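Local coordinates for protein P-granule scaffold (Caenorhabditis japonica, PDB 5W4A) that probably serves as a scaffold of germ-line P granules, its N-terminal domain belonging to a protein linked to RNA binding and mRNA repression, at residues C[10-14]-C[23-27]; C[30-34]-C[205-211]; C[43-47]-C[173-178]. One frame throughout, in Å; residues are numbered along the deposited sequence.

Contact 1: C[10-14]-C[23-27]; sequences EFLGI and ALYAV
The ring of F11 lies flat against L24, whose CB sits 4.1 Å from the ring centroid and only 7° off the ring normal, a CH-pi contact over the face. F11 opens the type I' turn of a small beta hairpin, strands 9-11 and 14-16, and this hairpin packs on helix 20-28. With CG anti to its carbonyl carbon (chi1 -60°), F11 drops its ring onto the helix; CD2 meets L24 CD1 at 3.9 Å, while A23 CB approaches obliquely at CD1. Across the turn, I14 presses its CG2 branch on A23 CB at 3.6 Å, so this methyl is wedged between F11 and I14. V27, one helical turn on, pushes CG2 between F11 CB, L12 CB and I14 CD1. No hydrogen bond joins the two segments; the hairpin closes on itself, F11 and I14 exchanging both backbone bonds, with L12 and G13 in the left-handed backbone angles of a type I' turn. The carbonyl O of L12 is hydrogen-bonded to T204 OG1, tying the turn to the loop before helix 206-213. The same V27 CG2 also lies 3.5 Å from the backbone O of F11.

Contact 2: C[30-34]-C[205-211]; sequences DELLV and KPKLADI
K207 reaches from helix 206-213 across V34 and D30 to E31 of helix 30-35; its CB rests on V34 CG2 at 3.9 Å, with D30 OD2 about as near. CD then passes between D30 OD2 and E31 OE1, and CE closes further on E31. The chain is extended beyond CG, which carries K207 NZ to E31 OE1 at 2.7 Å, a salt bridge that meets the carboxylate on its anti side, 33° out of plane. The other oxygen, OE2, is taken by S35 OG within E31's own helix. NZ of K207 also gives a proton to water 2, which in turn donates to D30 OD1.

D30, buried at the start of its helix, has its CG tucked between the backbone N and the carbonyl carbon (chi1 62°). This turns the carboxylate toward the other helix. Its OD2 receives a proton from water 1 at 2.6 Å, and that water accepts the backbone N-H of K207. K205, at the N-cap position, brings NZ to D30 OD2 at 3.3 Å, a weak bond within a salt bridge, its side chain crossing D30 at about a right angle.

Alongside the charged groups the helices meet through apolar side chains. L208 CD2 sits 3.5 Å from D30 CB and also touches L33 CD1, while I211 CD1 packs on V34 CG2 at 3.5 Å and reaches L33 CB. The two short helical segments run at 31° to each other, their axes 9.3 Å apart at closest approach. With two lysines and the first turn of helix 206-213 nearby, the buried carboxylate of D30 would probably be stabilised as an anion.

Contact 3: C[43-47]-C[173-178]; sequences FAAYV and YVFTKI. With EDO (1,2-ethanediol), chain T; EDO (1,2-ethanediol), chain Q.
F43 and I178 meet in the tight half of this contact: I178 CD1 comes to 3.5 Å from F43 CE1, obliquely to the ring, the two side chains crossing at about a right angle. V174 CG1 touches the same atom, CE1 of F43, again obliquely, and V174 CG2 faces V47 CG1 at 3.9 Å. F43 gets there with CG anti to its backbone N (chi1 -179°), which swings the ring toward helix 169-179. L22 of helix 20-28 and I60 and I63 of helix 57-64 pack around F43, continuing the apolar layer.

The other half is polar and wet. K177 bends at chi2 and chi3, folding its chain back over one face of Y46; NZ stands 4.8 Å from the ring centroid and 16° off the normal, a cation-pi contact. CE of K177 is also 3.6 Å from Y46 O. Direct hydrogen bonds across the segments are absent, and waters span them instead. Water 3 links Y46 O with K177 NZ, and water 4 sits between Y46 OH and K177 O, donating to the latter at 2.6 Å. Water 5 donates to V47 O and reaches Y173 OH, with a weak bond from K177 NZ; Y173 OH is also hydrogen-bonded to R194 NE. The aromatic edge of Y173 comes near V47 O, while K177 CG, of the same helix as Y173, lies over one face of that ring toward its rim. Farther out, two 1,2-ethanediol molecules, probably from the crystallisation liquor, each donate to I178 O.

The segments cross at 96°, their axes 10.5 Å apart at closest approach: orthogonal helix packing within a mainly helical domain, here with waters bridging its polar side.

Contact 3 is the most interior, its centre about 9 Å from the chain centre and none of its touching residues exposed; contact 1 lies between, at about 14 Å, and contact 2 is the most peripheral, at about 20 Å, with three exposed. Contact 1 is local, contacts 2 and 3 join residues more than 120 positions apart, and contact 3 is nested in the loop that contact 2 closes. Consecutive helices 20-28, 30-35 and 42-47 link them: A26 O and V27 O touch L208 and K205, Y25 packs on A44, and L33 on A45. Chemistry differs accordingly: apolar side-chain packing in contact 1, salt bridges beside apolar packing in contact 2, and apolar packing with a watered cation-pi margin in contact 3.

Contact 1: C[10-14]-C[23-27]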
loop_
_atom_site.group_PDB
_atom_site.type_symbol
_atom_site.label_atom_id
_atom_site.label_comp_id
_atom_site.label_asym_id
_atom_site.label_seq_id
_atom_site.Cartn_x
_atom_site.Cartn_y
_atom_site.Cartn_z
ATOM N N GLU C 10 10.498 17.809 -1.096
ATOM C CA GLU C 10 10.412 18.105 0.320
ATOM C C GLU C 10 10.844 19.538 0.555
ATOM O O GLU C 10 11.743 20.036 -0.128
ATOM C CB GLU C 10 11.285 17.133 1.122
ATOM C CG GLU C 10 11.200 17.273 2.616
ATOM C CD GLU C 10 11.824 16.064 3.336
ATOM O OE1 GLU C 10 11.528 14.924 2.904
ATOM O OE2 GLU C 10 12.543 16.296 4.325
ATOM N N PHE C 11 10.182 20.189 1.522
ATOM C CA PHE C 11 10.555 21.518 2.002
ATOM C C PHE C 11 10.527 21.479 3.523
ATOM O O PHE C 11 9.455 21.384 4.117
ATOM C CB PHE C 11 9.595 22.593 1.492
ATOM C CG PHE C 11 9.521 22.696 -0.000
ATOM C CD1 PHE C 11 8.570 21.993 -0.699
ATOM C CD2 PHE C 11 10.417 23.487 -0.702
ATOM C CE1 PHE C 11 8.494 22.080 -2.094
ATOM C CE2 PHE C 11 10.322 23.582 -2.108
ATOM C CZ PHE C 11 9.351 22.857 -2.776
ATOM N N LEU C 12 11.697 21.540 4.156
ATOM C CA LEU C 12 11.792 21.675 5.630
ATOM C C LEU C 12 10.729 20.866 6.411
ATOM O O LEU C 12 9.889 21.407 7.143
ATOM C CB LEU C 12 11.679 23.125 6.039
ATOM C CG LEU C 12 12.065 23.286 7.510
ATOM C CD1 LEU C 12 13.538 23.006 7.725
ATOM C CD2 LEU C 12 11.704 24.673 7.973
ATOM N N GLY C 13 10.804 19.572 6.264
ATOM C CA GLY C 13 9.930 18.662 6.984
ATOM C C GLY C 13 8.608 18.344 6.318
ATOM O O GLY C 13 7.842 17.532 6.857
ATOM N N ILE C 14 8.293 18.959 5.190
ATOM C CA ILE C 14 7.021 18.738 4.515
ATOM C C ILE C 14 7.348 17.998 3.214
ATOM O O ILE C 14 7.846 18.586 2.256
ATOM C CB ILE C 14 6.237 20.028 4.249
ATOM C CG1 ILE C 14 6.045 20.855 5.545
ATOM C CG2 ILE C 14 4.880 19.628 3.646
ATOM C CD1 ILE C 14 5.152 22.107 5.378
ATOM N N ALA C 23 3.335 23.546 0.325
ATOM C CA ALA C 23 4.369 23.266 1.311
ATOM C C ALA C 23 5.368 24.419 1.398
ATOM O O ALA C 23 5.722 24.865 2.488
ATOM C CB ALA C 23 5.068 21.963 0.943
ATOM N N LEU C 24 5.857 24.877 0.254
ATOM C CA LEU C 24 6.815 25.964 0.238
ATOM C C LEU C 24 6.208 27.222 0.842
ATOM O O LEU C 24 6.865 27.918 1.628
ATOM C CB LEU C 24 7.262 26.236 -1.200
ATOM C CG LEU C 24 8.224 27.430 -1.352
ATOM C CD1 LEU C 24 9.506 27.241 -0.515
ATOM C CD2 LEU C 24 8.581 27.619 -2.811
ATOM N N TYR C 25 4.960 27.532 0.478
ATOM C CA TYR C 25 4.286 28.688 1.055
ATOM C C TYR C 25 4.293 28.617 2.579
ATOM O O TYR C 25 4.618 29.598 3.259
ATOM C CB TYR C 25 2.843 28.807 0.524
ATOM C CG TYR C 25 2.175 30.044 1.081
ATOM C CD1 TYR C 25 2.248 31.239 0.400
ATOM C CD2 TYR C 25 1.555 30.029 2.321
ATOM C CE1 TYR C 25 1.680 32.392 0.927
ATOM C CE2 TYR C 25 1.004 31.168 2.859
ATOM C CZ TYR C 25 1.073 32.346 2.152
ATOM O OH TYR C 25 0.523 33.476 2.712
ATOM N N ALA C 26 3.938 27.460 3.133
ATOM C CA ALA C 26 3.804 27.338 4.580
ATOM C C ALA C 26 5.146 27.483 5.278
ATOM O O ALA C 26 5.234 28.091 6.358
ATOM C CB ALA C 26 3.165 25.991 4.926
ATOM N N VAL C 27 6.204 26.919 4.684
ATOM C CA VAL C 27 7.546 27.015 5.252
ATOM C C VAL C 27 8.038 28.462 5.265
ATOM O O VAL C 27 8.742 28.885 6.202
ATOM C CB VAL C 27 8.500 26.086 4.475
ATOM C CG1 VAL C 27 9.974 26.461 4.737
ATOM C CG2 VAL C 27 8.203 24.601 4.846
#

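Contact 2: C[30-34]-C[205-211]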
loop_
_atom_site.group_PDB
_atom_site.type_symbol
_atom_site.label_atom_id
_atom_site.label_comp_id
_atom_site.label_asym_id
_atom_site.label_seq_id
_atom_site.Cartn_x
_atom_site.Cartn_y
_atom_site.Cartn_z
ATOM N N ASP C 30 5.170 30.901 7.830
ATOM C CA ASP C 30 4.554 30.365 9.040
ATOM C C ASP C 30 4.241 31.465 10.056
ATOM O O ASP C 30 3.214 31.405 10.726
ATOM C CB ASP C 30 5.411 29.231 9.668
ATOM C CG ASP C 30 6.792 29.650 10.108
ATOM O OD1 ASP C 30 7.426 30.498 9.475
ATOM O OD2 ASP C 30 7.280 29.047 11.095
ATOM N N GLU C 31 5.094 32.494 10.179
ATOM C CA GLU C 31 4.790 33.524 11.172
ATOM C C GLU C 31 3.582 34.345 10.747
ATOM O O GLU C 31 2.753 34.723 11.585
ATOM C CB GLU C 31 6.012 34.419 11.415
ATOM C CG GLU C 31 5.773 35.558 12.398
ATOM C CD GLU C 31 5.331 35.108 13.790
ATOM O OE1 GLU C 31 5.586 33.946 14.188
ATOM O OE2 GLU C 31 4.717 35.939 14.495
ATOM N N LEU C 32 3.438 34.598 9.442
ATOM C CA LEU C 32 2.250 35.296 8.962
ATOM C C LEU C 32 0.988 34.472 9.191
ATOM O O LEU C 32 -0.063 35.021 9.528
ATOM C CB LEU C 32 2.415 35.642 7.480
ATOM C CG LEU C 32 1.265 36.425 6.866
ATOM C CD1 LEU C 32 1.149 37.836 7.509
ATOM C CD2 LEU C 32 1.453 36.491 5.345
ATOM N N LEU C 33 1.071 33.144 9.035
ATOM C CA LEU C 33 -0.087 32.295 9.289
ATOM C C LEU C 33 -0.481 32.318 10.768
ATOM O O LEU C 33 -1.672 32.243 11.101
ATOM C CB LEU C 33 0.225 30.860 8.831
ATOM C CG LEU C 33 0.201 30.629 7.313
ATOM C CD1 LEU C 33 0.919 29.351 6.947
ATOM C CD2 LEU C 33 -1.226 30.593 6.792
ATOM N N VAL C 34 0.506 32.438 11.667
ATOM C CA VAL C 34 0.233 32.625 13.096
ATOM C C VAL C 34 -0.404 33.989 13.358
ATOM O O VAL C 34 -1.421 34.093 14.052
ATOM C CB VAL C 34 1.539 32.463 13.909
ATOM C CG1 VAL C 34 1.352 32.879 15.367
ATOM C CG2 VAL C 34 2.035 31.053 13.840
ATOM N N LYS C 205 8.981 23.003 11.951
ATOM C CA LYS C 205 8.098 24.165 11.923
ATOM C C LYS C 205 7.106 23.991 13.053
ATOM O O LYS C 205 5.901 23.812 12.846
ATOM C CB LYS C 205 7.406 24.328 10.563
ATOM C CG LYS C 205 8.257 25.011 9.482
ATOM C CD LYS C 205 8.893 26.287 10.058
ATOM C CE LYS C 205 9.461 27.291 9.065
ATOM N NZ LYS C 205 10.300 28.284 9.867
ATOM N N PRO C 206 7.585 24.107 14.295
ATOM C CA PRO C 206 6.677 24.004 15.443
ATOM C C PRO C 206 5.511 24.965 15.404
ATOM O O PRO C 206 4.458 24.610 15.932
ATOM C CB PRO C 206 7.591 24.293 16.649
ATOM C CG PRO C 206 8.963 24.136 16.163
ATOM C CD PRO C 206 8.953 24.452 14.695
ATOM N N LYS C 207 5.667 26.190 14.848
ATOM C CA LYS C 207 4.543 27.120 14.745
ATOM C C LYS C 207 3.423 26.526 13.923
ATOM O O LYS C 207 2.250 26.726 14.233
ATOM C CB LYS C 207 4.963 28.444 14.087
ATOM C CG LYS C 207 5.763 29.324 14.930
ATOM C CD LYS C 207 6.277 30.527 14.135
ATOM C CE LYS C 207 7.326 31.240 14.927
ATOM N NZ LYS C 207 7.854 32.409 14.176
ATOM N N LEU C 208 3.782 25.852 12.823
ATOM C CA LEU C 208 2.767 25.259 11.976
ATOM C C LEU C 208 2.077 24.126 12.717
ATOM O O LEU C 208 0.863 23.976 12.624
ATOM C CB LEU C 208 3.370 24.739 10.670
ATOM C CG LEU C 208 3.999 25.738 9.681
ATOM C CD1 LEU C 208 4.622 24.998 8.482
ATOM C CD2 LEU C 208 2.974 26.689 9.227
ATOM N N ALA C 209 2.845 23.312 13.443
ATOM C CA ALA C 209 2.229 22.234 14.221
ATOM C C ALA C 209 1.244 22.793 15.239
ATOM O O ALA C 209 0.138 22.257 15.417
ATOM C CB ALA C 209 3.325 21.406 14.911
ATOM N N ASP C 210 1.624 23.896 15.896
ATOM C CA ASP C 210 0.779 24.493 16.927
ATOM C C ASP C 210 -0.552 24.996 16.359
ATOM O O ASP C 210 -1.605 24.793 16.972
ATOM C CB ASP C 210 1.551 25.614 17.618
ATOM C CG ASP C 210 0.743 26.308 18.700
ATOM O OD1 ASP C 210 0.168 25.609 19.564
ATOM O OD2 ASP C 210 0.703 27.556 18.689
ATOM N N ILE C 211 -0.536 25.590 15.160
ATOM C CA ILE C 211 -1.781 26.048 14.545
ATOM C C ILE C 211 -2.696 24.860 14.247
ATOM O O ILE C 211 -3.901 24.897 14.517
ATOM C CB ILE C 211 -1.490 26.870 13.267
ATOM C CG1 ILE C 211 -0.513 28.017 13.530
ATOM C CG2 ILE C 211 -2.772 27.471 12.755
ATOM C CD1 ILE C 211 0.079 28.599 12.251
HETATM O O HOH W 1 7.627 27.156 12.823
HETATM O O HOH W 2 8.873 31.983 11.549
#

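Contact 3: C[43-47]-C[173-178]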
loop_
_atom_site.group_PDB
_atom_site.type_symbol
_atom_site.label_atom_id
_atom_site.label_comp_id
_atom_site.label_asym_id
_atom_site.label_seq_id
_atom_site.Cartn_x
_atom_site.Cartn_y
_atom_site.Cartn_z
ATOM N N PHE C 43 -5.926 29.225 1.129
ATOM C CA PHE C 43 -5.769 27.769 1.057
ATOM C C PHE C 43 -4.834 27.283 2.163
ATOM O O PHE C 43 -5.185 26.379 2.939
ATOM C CB PHE C 43 -5.276 27.423 -0.361
ATOM C CG PHE C 43 -5.069 25.948 -0.669
ATOM C CD1 PHE C 43 -5.596 24.913 0.102
ATOM C CD2 PHE C 43 -4.343 25.614 -1.807
ATOM C CE1 PHE C 43 -5.352 23.574 -0.244
ATOM C CE2 PHE C 43 -4.115 24.299 -2.152
ATOM C CZ PHE C 43 -4.626 23.283 -1.382
ATOM N N ALA C 44 -3.672 27.930 2.308
ATOM C CA ALA C 44 -2.754 27.594 3.389
ATOM C C ALA C 44 -3.381 27.830 4.755
ATOM O O ALA C 44 -3.229 27.006 5.670
ATOM C CB ALA C 44 -1.457 28.381 3.253
ATOM N N ALA C 45 -4.090 28.947 4.928
ATOM C CA ALA C 45 -4.649 29.233 6.241
ATOM C C ALA C 45 -5.646 28.170 6.663
ATOM O O ALA C 45 -5.688 27.777 7.835
ATOM C CB ALA C 45 -5.303 30.619 6.244
ATOM N N TYR C 46 -6.475 27.707 5.728
ATOM C CA TYR C 46 -7.451 26.678 6.044
ATOM C C TYR C 46 -6.781 25.344 6.344
ATOM O O TYR C 46 -7.118 24.673 7.324
ATOM C CB TYR C 46 -8.422 26.533 4.888
ATOM C CG TYR C 46 -9.532 25.562 5.138
ATOM C CD1 TYR C 46 -10.563 25.902 5.990
ATOM C CD2 TYR C 46 -9.573 24.328 4.507
ATOM C CE1 TYR C 46 -11.612 25.046 6.218
ATOM C CE2 TYR C 46 -10.615 23.448 4.735
ATOM C CZ TYR C 46 -11.641 23.818 5.594
ATOM O OH TYR C 46 -12.712 22.980 5.848
ATOM N N VAL C 47 -5.848 24.919 5.486
ATOM C CA VAL C 47 -5.191 23.622 5.675
ATOM C C VAL C 47 -4.505 23.521 7.039
ATOM O O VAL C 47 -4.555 22.464 7.703
ATOM C CB VAL C 47 -4.183 23.383 4.537
ATOM C CG1 VAL C 47 -3.218 22.266 4.905
ATOM C CG2 VAL C 47 -4.928 23.046 3.253
ATOM N N TYR C 173 -3.531 14.419 4.245
ATOM C CA TYR C 173 -4.160 15.377 5.158
ATOM C C TYR C 173 -4.788 16.541 4.402
ATOM O O TYR C 173 -5.925 16.934 4.692
ATOM C CB TYR C 173 -3.132 15.881 6.175
ATOM C CG TYR C 173 -3.764 16.741 7.243
ATOM C CD1 TYR C 173 -4.596 16.159 8.197
ATOM C CD2 TYR C 173 -3.589 18.102 7.265
ATOM C CE1 TYR C 173 -5.215 16.905 9.159
ATOM C CE2 TYR C 173 -4.203 18.885 8.285
ATOM C CZ TYR C 173 -5.013 18.259 9.201
ATOM O OH TYR C 173 -5.683 18.950 10.202
ATOM N N VAL C 174 -4.057 17.121 3.446
ATOM C CA VAL C 174 -4.602 18.222 2.649
ATOM C C VAL C 174 -5.854 17.778 1.909
ATOM O O VAL C 174 -6.881 18.464 1.942
ATOM C CB VAL C 174 -3.555 18.767 1.666
ATOM C CG1 VAL C 174 -4.161 19.842 0.768
ATOM C CG2 VAL C 174 -2.323 19.356 2.399
ATOM N N PHE C 175 -5.797 16.630 1.217
ATOM C CA PHE C 175 -7.001 16.144 0.519
ATOM C C PHE C 175 -8.158 15.938 1.489
ATOM O O PHE C 175 -9.306 16.262 1.170
ATOM C CB PHE C 175 -6.726 14.833 -0.234
ATOM C CG PHE C 175 -5.957 15.000 -1.538
ATOM C CD1 PHE C 175 -6.484 15.759 -2.587
ATOM C CD2 PHE C 175 -4.723 14.354 -1.744
ATOM C CE1 PHE C 175 -5.801 15.906 -3.807
ATOM C CE2 PHE C 175 -4.050 14.487 -2.974
ATOM C CZ PHE C 175 -4.576 15.274 -3.989
ATOM N N THR C 176 -7.889 15.370 2.663
ATOM C CA THR C 176 -8.947 15.163 3.640
ATOM C C THR C 176 -9.599 16.486 4.020
ATOM O O THR C 176 -10.834 16.586 4.078
ATOM C CB THR C 176 -8.380 14.453 4.868
ATOM O OG1 THR C 176 -8.027 13.102 4.516
ATOM C CG2 THR C 176 -9.370 14.418 6.009
ATOM N N LYS C 177 -8.788 17.518 4.261
ATOM C CA LYS C 177 -9.316 18.830 4.639
ATOM C C LYS C 177 -10.141 19.436 3.507
ATOM O O LYS C 177 -11.268 19.912 3.734
ATOM C CB LYS C 177 -8.161 19.774 5.022
ATOM C CG LYS C 177 -7.448 19.464 6.341
ATOM C CD LYS C 177 -8.267 19.871 7.563
ATOM C CE LYS C 177 -8.445 21.379 7.633
ATOM N NZ LYS C 177 -9.085 21.811 8.906
ATOM N N ILE C 178 -9.603 19.437 2.270
ATOM C CA ILE C 178 -10.244 20.158 1.170
ATOM C C ILE C 178 -11.482 19.435 0.665
ATOM O O ILE C 178 -12.464 20.078 0.269
ATOM C CB ILE C 178 -9.230 20.392 0.035
ATOM C CG1 ILE C 178 -8.118 21.312 0.534
ATOM C CG2 ILE C 178 -9.916 20.929 -1.226
ATOM C CD1 ILE C 178 -8.577 22.729 0.837
HETATM C C1 EDO T . -15.017 20.877 2.573
HETATM O O1 EDO T . -16.138 21.163 1.727
HETATM C C2 EDO T . -14.009 22.036 2.614
HETATM O O2 EDO T . -13.732 22.600 1.316
HETATM C C1 EDO Q . -13.894 20.519 -3.198
HETATM O O1 EDO Q . -14.703 20.226 -2.045
HETATM C C2 EDO Q . -13.919 22.012 -3.512
HETATM O O2 EDO Q . -13.051 22.725 -2.622
HETATM O O HOH W 3 -9.189 24.820 9.230
HETATM O O HOH W 4 -12.822 19.960 5.806
HETATM O O HOH W 5 -5.847 21.606 10.075
#